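Local coordinates for heme-binding protein HutZ (Vibrio cholerae, PDB 3TGV), which binds heme and very probably degrades it to biliverdin beta and delta, releasing the iron, at residues A33-L45 and L97-F109. The protein carries 1 engineered substitution. Sequence-based numbering, arbitrary orientation.
Sequences APFVQNQEGYFVL and LWCQVIAQMGERF
Val-36, Phe-43 and Leu-45 meet Val-101 and Met-105 where helix 97-109 packs across a beta hairpin, strands 33-38 and 41-45 joined by a type I turn from Asn-38 to Gly-41, in the FMN-binding split-barrel fold. The helix axis passes 8.4 Å from the first strand's axis and 9.8 Å from the second's, at 119° and 76°, and so lies over both. Apolar packing fills the middle: Val-101 CG2 sits over the centre of the Phe-43 ring, 3.6 Å from its centroid, with Leu-97 CD2 at the ring's edge. Val-36 CG1 meets Met-105 CG at 3.5 Å, and the methionine, bent at its last torsion, brings CE against Leu-45 CB.

Polar contacts follow one flank. Gln-104, its CG anti to the backbone N (chi1 -174°) and its chain extended, uses both ends of its amide: NE2 donates to Gln-37 O at 2.9 Å, from above the carbonyl plane, and OE1 accepts from Asn-38 ND2 at 2.7 Å. Asn-38 OD1 takes the Glu-40 N-H, an Asx turn.

Aromatic contacts gather at the helix C-terminal end. Pro-34 CB makes a CH-pi contact over one face of the Phe-109 ring, which also meets Phe-77 of the second subunit edge-to-face. Arg-108 joins the polar and aromatic groups: its guanidinium stands on edge over the Phe-35 ring, NH1 3.5 Å above the plane (cation-pi), and NH1 also donates to Phe-35 O at 2.8 Å.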
loop_
_atom_site.group_PDB
_atom_site.type_symbol
_atom_site.label_atom_id
_atom_site.label_comp_id
_atom_site.label_asym_id
_atom_site.label_seq_id
_atom_site.Cartn_x
_atom_site.Cartn_y
_atom_site.Cartn_z
ATOM N N ALA A 33 -4.272 -3.719 6.283
ATOM C CA ALA A 33 -5.044 -4.203 7.418
ATOM C C ALA A 33 -6.362 -3.445 7.510
ATOM O O ALA A 33 -6.381 -2.218 7.405
ATOM C CB ALA A 33 -4.255 -4.024 8.702
ATOM N N PRO A 34 -7.472 -4.173 7.693
ATOM C CA PRO A 34 -8.717 -3.485 8.053
ATOM C C PRO A 34 -8.458 -2.680 9.332
ATOM O O PRO A 34 -7.574 -3.048 10.111
ATOM C CB PRO A 34 -9.697 -4.642 8.312
ATOM C CG PRO A 34 -9.176 -5.763 7.454
ATOM C CD PRO A 34 -7.669 -5.613 7.440
ATOM N N PHE A 35 -9.179 -1.587 9.540
ATOM C CA PHE A 35 -8.911 -0.727 10.688
ATOM C C PHE A 35 -10.199 -0.161 11.257
ATOM O O PHE A 35 -11.237 -0.188 10.605
ATOM C CB PHE A 35 -8.017 0.454 10.275
ATOM C CG PHE A 35 -8.745 1.515 9.481
ATOM C CD1 PHE A 35 -9.069 1.304 8.145
ATOM C CD2 PHE A 35 -9.112 2.724 10.071
ATOM C CE1 PHE A 35 -9.730 2.282 7.408
ATOM C CE2 PHE A 35 -9.789 3.700 9.351
ATOM C CZ PHE A 35 -10.091 3.493 8.024
ATOM N N VAL A 36 -10.114 0.348 12.479
ATOM C CA VAL A 36 -11.099 1.293 12.991
ATOM C C VAL A 36 -10.332 2.496 13.507
ATOM O O VAL A 36 -9.137 2.399 13.793
ATOM C CB VAL A 36 -11.938 0.699 14.146
ATOM C CG1 VAL A 36 -12.699 -0.524 13.678
ATOM C CG2 VAL A 36 -11.050 0.361 15.330
ATOM N N GLN A 37 -11.002 3.636 13.620
ATOM C CA GLN A 37 -10.351 4.810 14.192
ATOM C C GLN A 37 -11.242 5.488 15.215
ATOM O O GLN A 37 -12.470 5.428 15.128
ATOM C CB GLN A 37 -9.894 5.803 13.119
ATOM C CG GLN A 37 -11.011 6.543 12.408
ATOM C CD GLN A 37 -11.129 8.009 12.824
ATOM O OE1 GLN A 37 -10.602 8.432 13.862
ATOM N NE2 GLN A 37 -11.828 8.792 12.005
ATOM N N ASN A 38 -10.603 6.084 16.212
ATOM C CA ASN A 38 -11.302 6.797 17.265
ATOM C C ASN A 38 -10.388 7.831 17.891
ATOM O O ASN A 38 -9.336 8.159 17.330
ATOM C CB ASN A 38 -11.876 5.839 18.319
ATOM C CG ASN A 38 -10.830 4.893 18.894
ATOM O OD1 ASN A 38 -9.731 5.305 19.271
ATOM N ND2 ASN A 38 -11.171 3.612 18.952
ATOM N N GLN A 39 -10.788 8.340 19.052
ATOM C CA GLN A 39 -10.107 9.472 19.666
ATOM C C GLN A 39 -8.687 9.113 20.080
ATOM O O GLN A 39 -7.844 9.998 20.279
ATOM C CB GLN A 39 -10.897 9.947 20.885
ATOM C CG GLN A 39 -11.016 11.459 20.999
ATOM C CD GLN A 39 -12.027 11.877 22.057
ATOM O OE1 GLN A 39 -12.207 11.189 23.071
ATOM N NE2 GLN A 39 -12.706 13.002 21.818
ATOM N N GLU A 40 -8.436 7.810 20.194
ATOM C CA GLU A 40 -7.164 7.283 20.680
ATOM C C GLU A 40 -6.182 6.961 19.553
ATOM O O GLU A 40 -5.003 6.718 19.805
ATOM C CB GLU A 40 -7.413 6.010 21.496
ATOM C CG GLU A 40 -8.617 6.078 22.418
ATOM C CD GLU A 40 -8.323 6.840 23.696
ATOM O OE1 GLU A 40 -7.778 6.229 24.644
ATOM O OE2 GLU A 40 -8.632 8.050 23.751
ATOM N N GLY A 41 -6.676 6.932 18.316
ATOM C CA GLY A 41 -5.836 6.685 17.155
ATOM C C GLY A 41 -6.453 5.703 16.177
ATOM O O GLY A 41 -7.651 5.423 16.231
ATOM N N TYR A 42 -5.633 5.180 15.272
ATOM C CA TYR A 42 -6.083 4.139 14.357
ATOM C C TYR A 42 -5.674 2.771 14.900
ATOM O O TYR A 42 -4.612 2.628 15.499
ATOM C CB TYR A 42 -5.497 4.354 12.965
ATOM C CG TYR A 42 -5.993 5.600 12.250
ATOM C CD1 TYR A 42 -6.923 5.509 11.221
ATOM C CD2 TYR A 42 -5.534 6.856 12.604
ATOM C CE1 TYR A 42 -7.378 6.636 10.554
ATOM C CE2 TYR A 42 -5.989 7.998 11.944
ATOM C CZ TYR A 42 -6.912 7.878 10.924
ATOM O OH TYR A 42 -7.365 9.005 10.263
ATOM N N PHE A 43 -6.514 1.767 14.697
ATOM C CA PHE A 43 -6.223 0.445 15.236
ATOM C C PHE A 43 -6.308 -0.641 14.181
ATOM O O PHE A 43 -7.258 -0.690 13.401
ATOM C CB PHE A 43 -7.154 0.118 16.402
ATOM C CG PHE A 43 -6.979 1.030 17.581
ATOM C CD1 PHE A 43 -6.225 0.633 18.677
ATOM C CD2 PHE A 43 -7.564 2.293 17.589
ATOM C CE1 PHE A 43 -6.061 1.481 19.762
ATOM C CE2 PHE A 43 -7.404 3.138 18.663
ATOM C CZ PHE A 43 -6.652 2.738 19.750
ATOM N N VAL A 44 -5.305 -1.510 14.168
ATOM C CA VAL A 44 -5.334 -2.692 13.315
ATOM C C VAL A 44 -5.115 -3.949 14.145
ATOM O O VAL A 44 -4.386 -3.924 15.136
ATOM C CB VAL A 44 -4.264 -2.624 12.221
ATOM C CG1 VAL A 44 -4.548 -1.446 11.281
ATOM C CG2 VAL A 44 -2.874 -2.514 12.845
ATOM N N LEU A 45 -5.752 -5.039 13.727
ATOM C CA LEU A 45 -5.666 -6.325 14.414
ATOM C C LEU A 45 -5.015 -7.328 13.473
ATOM O O LEU A 45 -5.665 -7.846 12.568
ATOM C CB LEU A 45 -7.061 -6.813 14.811
ATOM C CG LEU A 45 -7.150 -8.136 15.587
ATOM C CD1 LEU A 45 -6.394 -8.031 16.903
ATOM C CD2 LEU A 45 -8.594 -8.543 15.827
ATOM N N LEU A 97 -8.732 -0.426 26.771
ATOM C CA LEU A 97 -8.598 -0.001 25.381
ATOM C C LEU A 97 -8.834 -1.165 24.420
ATOM O O LEU A 97 -9.481 -1.006 23.385
ATOM C CB LEU A 97 -7.226 0.623 25.131
ATOM C CG LEU A 97 -7.045 1.316 23.774
ATOM C CD1 LEU A 97 -8.254 2.187 23.447
ATOM C CD2 LEU A 97 -5.760 2.148 23.744
ATOM N N TRP A 98 -8.308 -2.335 24.771
ATOM C CA TRP A 98 -8.487 -3.535 23.963
ATOM C C TRP A 98 -9.959 -3.844 23.762
ATOM O O TRP A 98 -10.422 -4.028 22.637
ATOM C CB TRP A 98 -7.816 -4.735 24.629
ATOM C CG TRP A 98 -8.173 -6.046 23.999
ATOM C CD1 TRP A 98 -9.329 -6.759 24.178
ATOM C CD2 TRP A 98 -7.368 -6.815 23.096
ATOM N NE1 TRP A 98 -9.289 -7.917 23.438
ATOM C CE2 TRP A 98 -8.094 -7.974 22.769
ATOM C CE3 TRP A 98 -6.099 -6.632 22.539
ATOM C CZ2 TRP A 98 -7.599 -8.944 21.902
ATOM C CZ3 TRP A 98 -5.608 -7.596 21.683
ATOM C CH2 TRP A 98 -6.356 -8.738 21.370
ATOM N N CYS A 99 -10.694 -3.908 24.864
ATOM C CA CYS A 99 -12.104 -4.255 24.806
ATOM C C CYS A 99 -12.898 -3.251 23.971
ATOM O O CYS A 99 -13.762 -3.635 23.186
ATOM C CB CYS A 99 -12.673 -4.379 26.222
ATOM S SG CYS A 99 -11.811 -5.621 27.238
ATOM N N GLN A 100 -12.593 -1.966 24.127
ATOM C CA GLN A 100 -13.289 -0.927 23.369
ATOM C C GLN A 100 -13.063 -1.069 21.866
ATOM O O GLN A 100 -14.010 -1.080 21.074
ATOM C CB GLN A 100 -12.842 0.457 23.830
ATOM C CG GLN A 100 -13.201 0.770 25.269
ATOM C CD GLN A 100 -12.418 1.946 25.825
ATOM O OE1 GLN A 100 -12.255 2.974 25.161
ATOM N NE2 GLN A 100 -11.917 1.794 27.046
ATOM N N VAL A 101 -11.799 -1.178 21.476
ATOM C CA VAL A 101 -11.449 -1.271 20.065
ATOM C C VAL A 101 -11.962 -2.576 19.453
ATOM O O VAL A 101 -12.490 -2.574 18.340
ATOM C CB VAL A 101 -9.930 -1.123 19.845
ATOM C CG1 VAL A 101 -9.583 -1.263 18.361
ATOM C CG2 VAL A 101 -9.455 0.218 20.380
ATOM N N ILE A 102 -11.821 -3.687 20.175
ATOM C CA ILE A 102 -12.356 -4.951 19.682
ATOM C C ILE A 102 -13.854 -4.805 19.420
ATOM O O ILE A 102 -14.362 -5.201 18.365
ATOM C CB ILE A 102 -12.121 -6.114 20.667
ATOM C CG1 ILE A 102 -10.626 -6.396 20.839
ATOM C CG2 ILE A 102 -12.821 -7.361 20.175
ATOM C CD1 ILE A 102 -9.907 -6.754 19.556
ATOM N N ALA A 103 -14.560 -4.234 20.388
ATOM C CA ALA A 103 -15.977 -3.933 20.223
ATOM C C ALA A 103 -16.229 -3.145 18.939
ATOM O O ALA A 103 -17.043 -3.542 18.109
ATOM C CB ALA A 103 -16.486 -3.147 21.420
ATOM N N GLN A 104 -15.527 -2.021 18.787
ATOM C CA GLN A 104 -15.675 -1.177 17.606
ATOM C C GLN A 104 -15.439 -1.978 16.333
ATOM O O GLN A 104 -16.207 -1.886 15.379
ATOM C CB GLN A 104 -14.716 0.020 17.673
ATOM C CG GLN A 104 -14.900 1.035 16.555
ATOM C CD GLN A 104 -14.050 2.275 16.742
ATOM O OE1 GLN A 104 -13.243 2.366 17.677
ATOM N NE2 GLN A 104 -14.234 3.253 15.855
ATOM N N MET A 105 -14.378 -2.777 16.334
ATOM C CA MET A 105 -14.028 -3.599 15.179
ATOM C C MET A 105 -15.104 -4.616 14.849
ATOM O O MET A 105 -15.418 -4.833 13.680
ATOM C CB MET A 105 -12.691 -4.299 15.405
ATOM C CG MET A 105 -11.504 -3.358 15.388
ATOM S SD MET A 105 -9.938 -4.253 15.393
ATOM C CE MET A 105 -10.511 -5.935 15.459
ATOM N N GLY A 106 -15.656 -5.251 15.879
ATOM C CA GLY A 106 -16.764 -6.173 15.688
ATOM C C GLY A 106 -17.935 -5.461 15.032
ATOM O O GLY A 106 -18.537 -5.971 14.092
ATOM N N GLU A 107 -18.255 -4.268 15.519
ATOM C CA GLU A 107 -19.343 -3.493 14.931
ATOM C C GLU A 107 -19.097 -3.167 13.452
ATOM O O GLU A 107 -20.022 -3.207 12.640
ATOM C CB GLU A 107 -19.591 -2.208 15.724
ATOM C CG GLU A 107 -20.414 -1.168 14.973
ATOM C CD GLU A 107 -21.750 -0.873 15.638
ATOM O OE1 GLU A 107 -22.139 0.320 15.692
ATOM O OE2 GLU A 107 -22.410 -1.832 16.102
ATOM N N ARG A 108 -17.853 -2.855 13.099
ATOM C CA ARG A 108 -17.544 -2.490 11.717
ATOM C C ARG A 108 -17.379 -3.702 10.810
ATOM O O ARG A 108 -17.746 -3.651 9.639
ATOM C CB ARG A 108 -16.283 -1.629 11.638
ATOM C CG ARG A 108 -16.228 -0.758 10.385
ATOM C CD ARG A 108 -14.958 0.079 10.305
ATOM N NE ARG A 108 -15.102 1.123 9.290
ATOM C CZ ARG A 108 -14.093 1.782 8.724
ATOM N NH1 ARG A 108 -12.837 1.500 9.058
ATOM N NH2 ARG A 108 -14.344 2.723 7.812
ATOM N N PHE A 109 -16.812 -4.783 11.340
ATOM C CA PHE A 109 -16.445 -5.927 10.505
ATOM C C PHE A 109 -17.205 -7.216 10.810
ATOM O O PHE A 109 -17.126 -8.176 10.047
ATOM C CB PHE A 109 -14.939 -6.183 10.575
ATOM C CG PHE A 109 -14.116 -5.010 10.151
ATOM C CD1 PHE A 109 -14.088 -4.612 8.827
ATOM C CD2 PHE A 109 -13.389 -4.292 11.075
ATOM C CE1 PHE A 109 -13.332 -3.522 8.429
ATOM C CE2 PHE A 109 -12.636 -3.209 10.685
ATOM C CZ PHE A 109 -12.608 -2.822 9.361
#